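Local coordinates for protein beta-gamma-crystallin (Geodia cydonium, PDB 4IAU) that is of unknown function but binds calcium and, as a member of the beta/gamma-crystallin family, is built from Greek key strand motifs, at residues 38-43 against 87-92; 57-62 against 140-145. All blocks are in the same frame, centred on the assembly; numbering follows the deposited sequence.

Contact 1: 38-43 against 87-92. With CA (calcium ion), chain B.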
loop_
_atom_site.group_PDB
_atom_site.type_symbol
_atom_site.label_atom_id
_atom_site.label_comp_id
_atom_site.label_asym_id
_atom_site.label_seq_id
_atom_site.Cartn_x
_atom_site.Cartn_y
_atom_site.Cartn_z
HETATM N N MSE A 38 -4.427 -2.105 -8.363
HETATM C CA MSE A 38 -3.208 -2.625 -7.776
HETATM C C MSE A 38 -3.548 -3.074 -6.353
HETATM O O MSE A 38 -4.244 -2.343 -5.646
HETATM C CB MSE A 38 -2.120 -1.562 -7.722
HETATM C CG MSE A 38 -1.625 -1.146 -9.071
HETATM SE SE MSE A 38 -0.116 0.095 -8.886
HETATM C CE MSE A 38 0.222 -0.216 -7.022
ATOM N N TRP A 39 -3.076 -4.242 -5.959
ATOM C CA TRP A 39 -3.417 -4.796 -4.687
ATOM C C TRP A 39 -2.169 -5.240 -3.922
ATOM O O TRP A 39 -1.193 -5.659 -4.518
ATOM C CB TRP A 39 -4.352 -6.012 -4.845
ATOM C CG TRP A 39 -5.714 -5.660 -5.348
ATOM C CD1 TRP A 39 -6.048 -5.254 -6.610
ATOM C CD2 TRP A 39 -6.921 -5.652 -4.595
ATOM N NE1 TRP A 39 -7.406 -5.012 -6.689
ATOM C CE2 TRP A 39 -7.964 -5.258 -5.467
ATOM C CE3 TRP A 39 -7.250 -5.995 -3.260
ATOM C CZ2 TRP A 39 -9.303 -5.166 -5.036
ATOM C CZ3 TRP A 39 -8.569 -5.900 -2.828
ATOM C CH2 TRP A 39 -9.575 -5.481 -3.730
ATOM N N ILE A 40 -2.260 -5.220 -2.601
ATOM C CA ILE A 40 -1.194 -5.713 -1.746
ATOM C C ILE A 40 -1.795 -6.792 -0.870
ATOM O O ILE A 40 -2.893 -6.642 -0.312
ATOM C CB ILE A 40 -0.540 -4.612 -0.872
ATOM C CG1 ILE A 40 -0.285 -3.356 -1.675
ATOM C CG2 ILE A 40 0.748 -5.153 -0.255
ATOM C CD1 ILE A 40 0.193 -2.168 -0.929
ATOM N N PHE A 41 -1.067 -7.898 -0.756
ATOM C CA PHE A 41 -1.424 -9.085 0.003
ATOM C C PHE A 41 -0.437 -9.263 1.137
ATOM O O PHE A 41 0.764 -9.025 0.951
ATOM C CB PHE A 41 -1.467 -10.335 -0.880
ATOM C CG PHE A 41 -2.400 -10.144 -2.076
ATOM C CD1 PHE A 41 -1.908 -9.473 -3.202
ATOM C CD2 PHE A 41 -3.717 -10.593 -2.029
ATOM C CE1 PHE A 41 -2.812 -9.220 -4.226
ATOM C CE2 PHE A 41 -4.594 -10.298 -3.050
ATOM C CZ PHE A 41 -4.121 -9.594 -4.128
ATOM N N TYR A 42 -0.937 -9.723 2.302
ATOM C CA TYR A 42 -0.130 -9.789 3.493
ATOM C C TYR A 42 -0.311 -11.140 4.175
ATOM O O TYR A 42 -1.413 -11.680 4.233
ATOM C CB TYR A 42 -0.547 -8.697 4.485
ATOM C CG TYR A 42 -0.517 -7.302 3.903
ATOM C CD1 TYR A 42 -1.595 -6.798 3.204
ATOM C CD2 TYR A 42 0.598 -6.482 4.037
ATOM C CE1 TYR A 42 -1.577 -5.539 2.648
ATOM C CE2 TYR A 42 0.635 -5.190 3.515
ATOM C CZ TYR A 42 -0.479 -4.705 2.826
ATOM O OH TYR A 42 -0.533 -3.447 2.308
ATOM N N GLN A 43 0.783 -11.612 4.780
ATOM C CA GLN A 43 0.761 -12.893 5.480
ATOM C C GLN A 43 -0.044 -12.862 6.764
ATOM O O GLN A 43 -0.587 -13.902 7.182
ATOM C CB GLN A 43 2.232 -13.295 5.739
ATOM C CG GLN A 43 2.392 -14.610 6.435
ATOM C CD GLN A 43 3.828 -15.028 6.503
ATOM O OE1 GLN A 43 4.733 -14.179 6.658
ATOM N NE2 GLN A 43 4.069 -16.310 6.391
ATOM N N THR A 87 -0.161 6.860 -1.657
ATOM C CA THR A 87 -0.630 6.286 -0.388
ATOM C C THR A 87 0.590 6.072 0.511
ATOM O O THR A 87 1.617 5.599 0.051
ATOM C CB THR A 87 -1.405 4.971 -0.583
ATOM O OG1 THR A 87 -2.559 5.219 -1.340
ATOM C CG2 THR A 87 -1.875 4.358 0.714
ATOM N N LEU A 88 0.422 6.471 1.782
ATOM C CA LEU A 88 1.417 6.344 2.824
ATOM C C LEU A 88 1.032 5.201 3.779
ATOM O O LEU A 88 -0.165 4.993 4.005
ATOM C CB LEU A 88 1.537 7.636 3.610
ATOM C CG LEU A 88 1.768 8.880 2.750
ATOM C CD1 LEU A 88 1.861 10.096 3.680
ATOM C CD2 LEU A 88 3.005 8.745 1.910
ATOM N N TYR A 89 2.023 4.558 4.350
ATOM C CA TYR A 89 1.797 3.400 5.219
ATOM C C TYR A 89 2.615 3.524 6.490
ATOM O O TYR A 89 3.761 4.021 6.491
ATOM C CB TYR A 89 2.183 2.121 4.483
ATOM C CG TYR A 89 1.398 1.894 3.237
ATOM C CD1 TYR A 89 0.204 1.195 3.251
ATOM C CD2 TYR A 89 1.843 2.364 1.993
ATOM C CE1 TYR A 89 -0.533 0.969 2.082
ATOM C CE2 TYR A 89 1.122 2.160 0.842
ATOM C CZ TYR A 89 -0.078 1.460 0.889
ATOM O OH TYR A 89 -0.757 1.284 -0.299
ATOM N N LYS A 90 2.017 3.070 7.586
ATOM C CA LYS A 90 2.664 3.161 8.904
ATOM C C LYS A 90 3.895 2.275 8.990
ATOM O O LYS A 90 4.874 2.635 9.629
ATOM C CB LYS A 90 1.667 2.759 9.983
ATOM C CG LYS A 90 2.224 2.866 11.390
ATOM C CD LYS A 90 1.228 2.477 12.452
ATOM C CE LYS A 90 1.783 2.659 13.833
ATOM N NZ LYS A 90 0.796 2.181 14.861
ATOM N N HIS A 91 3.890 1.094 8.374
ATOM C CA HIS A 91 5.005 0.157 8.481
ATOM C C HIS A 91 5.773 0.091 7.157
ATOM O O HIS A 91 5.253 0.472 6.103
ATOM C CB HIS A 91 4.540 -1.210 8.875
ATOM C CG HIS A 91 3.808 -1.273 10.143
ATOM N ND1 HIS A 91 4.191 -0.564 11.250
ATOM C CD2 HIS A 91 2.690 -1.930 10.455
ATOM C CE1 HIS A 91 3.325 -0.810 12.221
ATOM N NE2 HIS A 91 2.402 -1.642 11.786
ATOM N N VAL A 92 6.997 -0.391 7.268
ATOM C CA VAL A 92 7.742 -0.750 6.066
ATOM C C VAL A 92 6.914 -1.763 5.266
ATOM O O VAL A 92 6.002 -2.426 5.759
ATOM C CB VAL A 92 9.121 -1.307 6.378
ATOM C CG1 VAL A 92 10.018 -0.267 7.052
ATOM C CG2 VAL A 92 9.063 -2.610 7.209
HETATM CA CA CA B . 6.294 3.529 11.182
HETATM O O HOH W 1 5.192 3.664 13.252
#
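Ile-40 and Tyr-89 reach toward each other from opposite directions, and the methyl at the end of one meets the phenol end of the other. Ile-40 CD1 lies 3.6 Å from Tyr-89 OH and 4.1 Å from Tyr-89 CZ, approaching the ring obliquely. The isoleucine gets there by setting CG1 beside its own backbone N and then running extended (chi2 173°), which pushes CD1 forward off the strand. Tyr-42, two residues along on the same side of strand 38-42, brings its hydroxyl beside the same ring: Tyr-42 OH is 4.4 Å from Tyr-89 CE1, again at an oblique angle. At that distance it only brushes the ring; the hydroxyl hydrogen-bonds instead to Phe-94 O and Arg-77 NE, and these two bonds hold that end of Tyr-42. This is sheet-against-sheet packing in a beta/gamma-crystallin. Strand 38-42 is the middle of one antiparallel sheet and 86-89 belongs to another, with the CA atoms of Ile-40 and Tyr-89 11.9 Å apart, so side chains alone bridge the gap. The contact is consistent with an interface between the two crystallin domains, and it lies deep, near the centre of the chain. Leu-117 of strand 115-118 touches both Ile-40 and Tyr-89. One residue beyond Tyr-89 the chain turns into the metal site: Lys-90 O binds the calcium ion at 2.3 Å, a water oxygen lies 2.4 Å from the same ion, and Gly-112 O, Ser-114 OG and Asp-154 OD1 are further ligands.

Contact 2: 57-62 against 140-145; sequences WIKLDE and PGVYVN
Lys-59 NZ makes a salt bridge with Asp-61 OD1 at 2.7 Å, while the carbon just before it, CE, rests on Val-142 of the other segment. The ammonium and carboxylate stand two residues apart in 57-62. The lysine starts out extended from the sheet and then folds at its far end, with chi3 near 91° and chi4 near 57°, which carries NZ along its own strand toward the aspartate. Lys-59 has two conformers, so the bridge describes one of them. In that conformer the aliphatic bend faces across: Lys-59 CE lies 4.1 Å from Val-142 CG2, and the two side chains cross at a slant. Two residues before Lys-59, Trp-57 makes the second touch. Its CH2, on the six-membered ring, is 4.2 Å from Val-144 CG1, and the indole and the valine cross at about a right angle, the methyl meeting the ring obliquely. The Trp-57 ring also makes a T-shaped (edge-to-face) stack with Phe-94. Strands 57-61 and 141-143 are the outermost strands of two separate antiparallel sheets in this crystallin, so the contact joins sheet edges at the surface of the molecule. Leu-117, on the strand next to 141-143, touches both Lys-59 and Val-142. Just past Val-144 the chain enters helix 146-149, where Asn-145 is the N-cap and its OD1 accepts from Ala-148 N. No hydrogen bond or salt bridge crosses between the segments: in this conformer the lysine's charge is met within its own segment, and what passes from one sheet to the other is methyl, methylene and indole packing at van der Waals distance.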
loop_
_atom_site.group_PDB
_atom_site.type_symbol
_atom_site.label_atom_id
_atom_site.label_comp_id
_atom_site.label_asym_id
_atom_site.label_seq_id
_atom_site.Cartn_x
_atom_site.Cartn_y
_atom_site.Cartn_z
ATOM N N TRP A 57 4.748 -10.248 2.200
ATOM C CA TRP A 57 3.851 -9.379 1.480
ATOM C C TRP A 57 4.138 -9.463 0.018
ATOM O O TRP A 57 5.268 -9.783 -0.390
ATOM C CB TRP A 57 4.027 -7.916 2.014
ATOM C CG TRP A 57 5.400 -7.412 1.678
ATOM C CD1 TRP A 57 6.551 -7.680 2.384
ATOM C CD2 TRP A 57 5.781 -6.644 0.534
ATOM N NE1 TRP A 57 7.622 -7.110 1.740
ATOM C CE2 TRP A 57 7.193 -6.471 0.617
ATOM C CE3 TRP A 57 5.110 -6.093 -0.542
ATOM C CZ2 TRP A 57 7.886 -5.757 -0.356
ATOM C CZ3 TRP A 57 5.805 -5.380 -1.514
ATOM C CH2 TRP A 57 7.180 -5.228 -1.384
ATOM N N ILE A 58 3.155 -9.083 -0.813
ATOM C CA ILE A 58 3.385 -8.986 -2.241
ATOM C C ILE A 58 2.428 -7.943 -2.817
ATOM O O ILE A 58 1.254 -7.934 -2.457
ATOM C CB ILE A 58 3.284 -10.339 -2.959
ATOM C CG1 ILE A 58 3.669 -10.193 -4.435
ATOM C CG2 ILE A 58 1.907 -10.970 -2.800
ATOM C CD1 ILE A 58 3.915 -11.521 -5.111
ATOM N N LYS A 59 2.928 -7.096 -3.704
ATOM C CA LYS A 59 2.148 -6.143 -4.437
ATOM C C LYS A 59 1.942 -6.679 -5.859
ATOM O O LYS A 59 2.927 -7.032 -6.508
ATOM C CB LYS A 59 2.844 -4.766 -4.459
ATOM C CG LYS A 59 2.068 -3.709 -5.233
ATOM C CD LYS A 59 2.587 -2.289 -5.322
ATOM C CE LYS A 59 3.461 -2.060 -6.517
ATOM N NZ LYS A 59 2.925 -2.346 -7.860
ATOM N N LEU A 60 0.710 -6.710 -6.322
ATOM C CA LEU A 60 0.373 -7.216 -7.614
ATOM C C LEU A 60 -0.439 -6.227 -8.438
ATOM O O LEU A 60 -1.351 -5.567 -7.981
ATOM C CB LEU A 60 -0.441 -8.542 -7.487
ATOM C CG LEU A 60 0.340 -9.691 -6.839
ATOM C CD1 LEU A 60 -0.598 -10.883 -6.632
ATOM C CD2 LEU A 60 1.524 -10.078 -7.703
ATOM N N ASP A 61 -0.031 -6.174 -9.719
ATOM C CA ASP A 61 -0.666 -5.338 -10.727
ATOM C C ASP A 61 -1.619 -6.162 -11.574
ATOM O O ASP A 61 -1.690 -7.389 -11.499
ATOM C CB ASP A 61 0.417 -4.696 -11.563
ATOM C CG ASP A 61 1.338 -3.753 -10.819
ATOM O OD1 ASP A 61 1.128 -3.337 -9.661
ATOM O OD2 ASP A 61 2.360 -3.417 -11.436
ATOM N N GLU A 62 -2.377 -5.451 -12.397
ATOM C CA GLU A 62 -3.311 -6.080 -13.336
ATOM C C GLU A 62 -2.632 -7.179 -14.113
ATOM O O GLU A 62 -1.485 -7.020 -14.595
ATOM C CB GLU A 62 -3.829 -5.006 -14.280
ATOM C CG GLU A 62 -4.879 -4.115 -13.617
ATOM C CD GLU A 62 -5.173 -2.795 -14.290
ATOM O OE1 GLU A 62 -4.565 -2.476 -15.342
ATOM O OE2 GLU A 62 -6.109 -2.062 -13.820
ATOM N N PRO A 140 6.489 9.239 -9.089
ATOM C CA PRO A 140 5.969 7.874 -9.081
ATOM C C PRO A 140 7.037 6.851 -8.782
ATOM O O PRO A 140 8.157 6.905 -9.304
ATOM C CB PRO A 140 5.382 7.730 -10.482
ATOM C CG PRO A 140 4.934 9.109 -10.847
ATOM C CD PRO A 140 6.015 10.011 -10.258
ATOM N N GLY A 141 6.698 5.883 -7.952
ATOM C CA GLY A 141 7.616 4.854 -7.572
ATOM C C GLY A 141 7.087 4.044 -6.392
ATOM O O GLY A 141 6.042 4.308 -5.799
ATOM N N VAL A 142 7.905 3.044 -6.080
ATOM C CA VAL A 142 7.655 2.081 -4.984
ATOM C C VAL A 142 8.716 2.323 -3.924
ATOM O O VAL A 142 9.918 2.201 -4.204
ATOM C CB VAL A 142 7.722 0.657 -5.538
ATOM C CG1 VAL A 142 7.587 -0.355 -4.446
ATOM C CG2 VAL A 142 6.653 0.460 -6.609
ATOM N N TYR A 143 8.309 2.688 -2.717
ATOM C CA TYR A 143 9.229 3.125 -1.668
ATOM C C TYR A 143 8.992 2.267 -0.417
ATOM O O TYR A 143 8.125 2.559 0.395
ATOM C CB TYR A 143 9.054 4.616 -1.399
ATOM C CG TYR A 143 9.213 5.452 -2.624
ATOM C CD1 TYR A 143 10.467 5.821 -3.115
ATOM C CD2 TYR A 143 8.104 5.893 -3.345
ATOM C CE1 TYR A 143 10.613 6.569 -4.231
ATOM C CE2 TYR A 143 8.247 6.651 -4.457
ATOM C CZ TYR A 143 9.480 6.995 -4.928
ATOM O OH TYR A 143 9.665 7.779 -6.050
ATOM N N VAL A 144 9.739 1.159 -0.281
ATOM C CA VAL A 144 9.438 0.177 0.720
ATOM C C VAL A 144 9.880 0.563 2.136
ATOM O O VAL A 144 9.478 -0.104 3.094
ATOM C CB VAL A 144 10.020 -1.226 0.387
ATOM C CG1 VAL A 144 9.466 -1.769 -0.898
ATOM C CG2 VAL A 144 11.541 -1.196 0.393
ATOM N N ASN A 145 10.664 1.624 2.257
ATOM C CA ASN A 145 11.083 2.124 3.559
ATOM C C ASN A 145 11.215 3.645 3.449
ATOM O O ASN A 145 11.160 4.243 2.386
ATOM C CB ASN A 145 12.384 1.408 4.029
ATOM C CG ASN A 145 13.545 1.604 3.066
ATOM O OD1 ASN A 145 13.622 2.530 2.355
ATOM N ND2 ASN A 145 14.408 0.597 2.904
#

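How the contacts relate
From the N terminus the chain lays down 38-43, then 57-62, then 87-92 and finally 140-145. Contact 1 closes a loop of 43 residues and contact 2 one of 77, and because their segments alternate the two loops cross instead of nesting. Both tie the three-stranded sheet to the four-stranded sheet of the calcium-binding half, with centres about 8 Å apart. On the first side, 38-42 and 57-61 are neighbouring strands, probably hydrogen-bonded from Trp-39 O to Leu-60 N at 2.8 Å. On the second, strands 86-89 and 141-143 share a sheet with 115-118 between them, and Val-92 CB packs on Val-144 O at 3.5 Å.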